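Hydrolase (Rhizobium meliloti, PDB 5HOE) is an octameric carbohydrate acetylesterase of the GDSL-like SGNH hydrolase family that removes acetyl groups from esters. Local coordinates at residues Val101-Asp109 with Ile121-Val132. Sequence-based numbering, arbitrary orientation.
Sequences VIIMLGTND and IANGMGKLVGQV. With PO4 (phosphate ion), chain E.
Ile-103 on strand 101-104 packs against Met-125 and Leu-128 of helix 121-132, at the interface between the sheet and one helical layer of the alpha/beta/alpha SGNH hydrolase fold. The segment axes approach to 10.2 Å at 165°, so the helix runs back antiparallel to a central strand of the parallel sheet, as in a beta-alpha-beta crossover leading on to strand 147-152. Followed outward, the Ile-103 side chain meets the helix at successive atoms. CB lies 3.9 Å from Met-125 SD; the CG2 branch, anti to the backbone N, reaches the same SD at 3.5 Å; and CD1, at the end of the other branch, comes to 4.0 Å from Leu-128 CB. Two bends along the Met-125 chain bring its CE to 3.5 Å from Leu-105 O in van der Waals contact; that carbonyl takes its hydrogen bond from Tyr-182 OH. Leu-105 and Leu-128 cross at about a right angle, their CD1 atoms tightly packed at 3.5 Å. Beyond the strand, Asp-109 CB rests 3.6 Å from Ile-121 CG1, while OD2 turns to Thr-72 and Arg-116. Asn-108 ND2 donates to both Arg-70 O and O1 of a phosphate, probably from the crystallisation liquor, also hydrogen-bonded to His-209 NE2, Ser-25 N and Ala-69 N; Ser-25, His-209 and Asp-206 are arranged consistently with this family's catalytic triad. A leucine in place of Asn-108 would probably leave both acceptors without their shared amide donor. The Asn-108 ND2 to phosphate O1 bond is 2.9 Å long and nearly straight, 168° at the hydrogen.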
# COMPACT_ATOMS: atom_id res chain seq x y z
N VAL A 101 14.59 29.80 -1.70
CA VAL A 101 14.44 28.76 -0.69
C VAL A 101 15.84 28.38 -0.25
O VAL A 101 16.68 28.05 -1.08
CB VAL A 101 13.69 27.53 -1.24
CG1 VAL A 101 13.56 26.47 -0.18
CG2 VAL A 101 12.32 27.94 -1.74
N ILE A 102 16.10 28.50 1.06
CA ILE A 102 17.35 28.08 1.68
C ILE A 102 17.11 26.74 2.34
O ILE A 102 16.18 26.61 3.15
CB ILE A 102 17.84 29.11 2.71
CG1 ILE A 102 17.94 30.50 2.08
CG2 ILE A 102 19.20 28.69 3.28
CD1 ILE A 102 18.27 31.62 3.03
N ILE A 103 17.92 25.73 2.00
CA ILE A 103 17.75 24.37 2.50
C ILE A 103 19.01 23.98 3.25
O ILE A 103 20.08 23.86 2.64
CB ILE A 103 17.50 23.36 1.37
CG1 ILE A 103 16.39 23.85 0.43
CG2 ILE A 103 17.12 22.03 1.99
CD1 ILE A 103 16.13 22.93 -0.76
N MET A 104 18.89 23.76 4.56
CA MET A 104 20.00 23.26 5.37
C MET A 104 19.53 21.96 6.03
O MET A 104 18.86 22.00 7.07
CB MET A 104 20.51 24.27 6.40
CG MET A 104 21.80 23.76 7.09
SD MET A 104 22.75 24.94 8.09
CE MET A 104 21.41 25.41 9.15
N LEU A 105 19.86 20.83 5.42
CA LEU A 105 19.46 19.51 5.91
C LEU A 105 20.57 18.53 5.57
O LEU A 105 21.41 18.80 4.71
CB LEU A 105 18.17 19.05 5.22
CG LEU A 105 16.88 19.71 5.65
CD1 LEU A 105 15.69 19.35 4.74
CD2 LEU A 105 16.60 19.39 7.10
N GLY A 106 20.51 17.36 6.21
CA GLY A 106 21.42 16.27 5.91
C GLY A 106 22.02 15.66 7.16
O GLY A 106 22.37 14.47 7.18
N THR A 107 22.15 16.46 8.21
CA THR A 107 22.73 15.95 9.45
C THR A 107 21.96 14.73 9.95
O THR A 107 22.56 13.73 10.37
CB THR A 107 22.76 17.03 10.52
OG1 THR A 107 23.51 18.15 10.04
CG2 THR A 107 23.38 16.49 11.81
N ASN A 108 20.63 14.77 9.89
CA ASN A 108 19.88 13.66 10.47
C ASN A 108 19.93 12.41 9.60
O ASN A 108 19.80 11.30 10.12
CB ASN A 108 18.46 14.09 10.81
CG ASN A 108 18.45 15.07 11.92
OD1 ASN A 108 19.14 14.86 12.94
ND2 ASN A 108 17.72 16.17 11.76
N ASP A 109 20.18 12.57 8.30
CA ASP A 109 20.36 11.40 7.46
C ASP A 109 21.59 10.58 7.84
O ASP A 109 21.70 9.42 7.42
CB ASP A 109 20.57 11.84 6.01
CG ASP A 109 19.39 12.60 5.40
OD1 ASP A 109 18.82 13.54 6.02
OD2 ASP A 109 19.10 12.29 4.22
N ILE A 121 22.73 10.90 0.73
CA ILE A 121 22.27 12.08 1.45
C ILE A 121 22.22 13.28 0.52
O ILE A 121 21.23 14.02 0.48
CB ILE A 121 23.15 12.36 2.68
CG1 ILE A 121 23.16 11.14 3.62
CG2 ILE A 121 22.66 13.64 3.37
CD1 ILE A 121 24.01 11.29 4.90
N ALA A 122 23.30 13.49 -0.23
CA ALA A 122 23.33 14.58 -1.21
C ALA A 122 22.26 14.39 -2.28
O ALA A 122 21.66 15.37 -2.74
CB ALA A 122 24.73 14.68 -1.82
N ASN A 123 22.00 13.13 -2.67
CA ASN A 123 20.91 12.86 -3.61
C ASN A 123 19.54 13.20 -3.01
O ASN A 123 18.63 13.61 -3.74
CB ASN A 123 20.96 11.41 -4.07
CG ASN A 123 20.12 11.16 -5.29
OD1 ASN A 123 20.29 11.82 -6.32
ND2 ASN A 123 19.22 10.19 -5.19
N GLY A 124 19.39 13.03 -1.69
CA GLY A 124 18.16 13.48 -1.03
C GLY A 124 18.01 14.98 -1.03
O GLY A 124 16.91 15.51 -1.25
N MET A 125 19.10 15.70 -0.77
CA MET A 125 19.11 17.14 -1.00
C MET A 125 18.73 17.46 -2.44
O MET A 125 17.97 18.40 -2.70
CB MET A 125 20.49 17.72 -0.65
CG MET A 125 20.61 19.21 -0.92
SD MET A 125 19.48 20.26 0.08
CE MET A 125 20.25 20.23 1.70
N GLY A 126 19.22 16.66 -3.40
CA GLY A 126 18.87 16.90 -4.79
C GLY A 126 17.38 16.77 -5.04
O GLY A 126 16.81 17.52 -5.84
N LYS A 127 16.73 15.81 -4.36
CA LYS A 127 15.28 15.69 -4.46
C LYS A 127 14.60 16.98 -4.02
O LYS A 127 13.66 17.45 -4.67
CB LYS A 127 14.80 14.51 -3.59
CG LYS A 127 13.32 14.24 -3.70
CD LYS A 127 12.90 13.10 -2.82
CE LYS A 127 11.42 12.80 -3.00
NZ LYS A 127 10.92 11.74 -2.06
N LEU A 128 15.07 17.57 -2.91
CA LEU A 128 14.46 18.80 -2.42
C LEU A 128 14.71 19.95 -3.39
O LEU A 128 13.81 20.75 -3.66
CB LEU A 128 15.00 19.14 -1.02
CG LEU A 128 14.79 18.10 0.07
CD1 LEU A 128 15.50 18.51 1.36
CD2 LEU A 128 13.30 17.87 0.27
N VAL A 129 15.92 20.05 -3.94
CA VAL A 129 16.21 21.10 -4.90
C VAL A 129 15.27 21.00 -6.09
O VAL A 129 14.71 22.01 -6.56
CB VAL A 129 17.69 21.05 -5.33
CG1 VAL A 129 17.99 22.08 -6.44
CG2 VAL A 129 18.61 21.30 -4.16
N GLY A 130 15.07 19.78 -6.60
CA GLY A 130 14.15 19.57 -7.70
C GLY A 130 12.72 19.97 -7.38
O GLY A 130 12.00 20.46 -8.24
N GLN A 131 12.27 19.73 -6.14
CA GLN A 131 10.92 20.13 -5.75
C GLN A 131 10.77 21.65 -5.80
O GLN A 131 9.70 22.15 -6.16
CB GLN A 131 10.60 19.62 -4.34
CG GLN A 131 10.35 18.13 -4.29
CD GLN A 131 10.18 17.58 -2.91
OE1 GLN A 131 10.63 18.17 -1.93
NE2 GLN A 131 9.53 16.42 -2.81
N VAL A 132 11.81 22.39 -5.45
CA VAL A 132 11.74 23.85 -5.59
C VAL A 132 11.74 24.25 -7.06
O VAL A 132 10.93 25.08 -7.49
CB VAL A 132 12.88 24.54 -4.81
CG1 VAL A 132 12.73 26.03 -4.95
CG2 VAL A 132 12.87 24.13 -3.36
P PO4 E . 18.36 17.32 15.22
O1 PO4 E . 17.61 17.88 14.05
O2 PO4 E . 19.83 17.33 14.93
O3 PO4 E . 18.06 17.92 16.57
O4 PO4 E . 17.90 15.92 15.51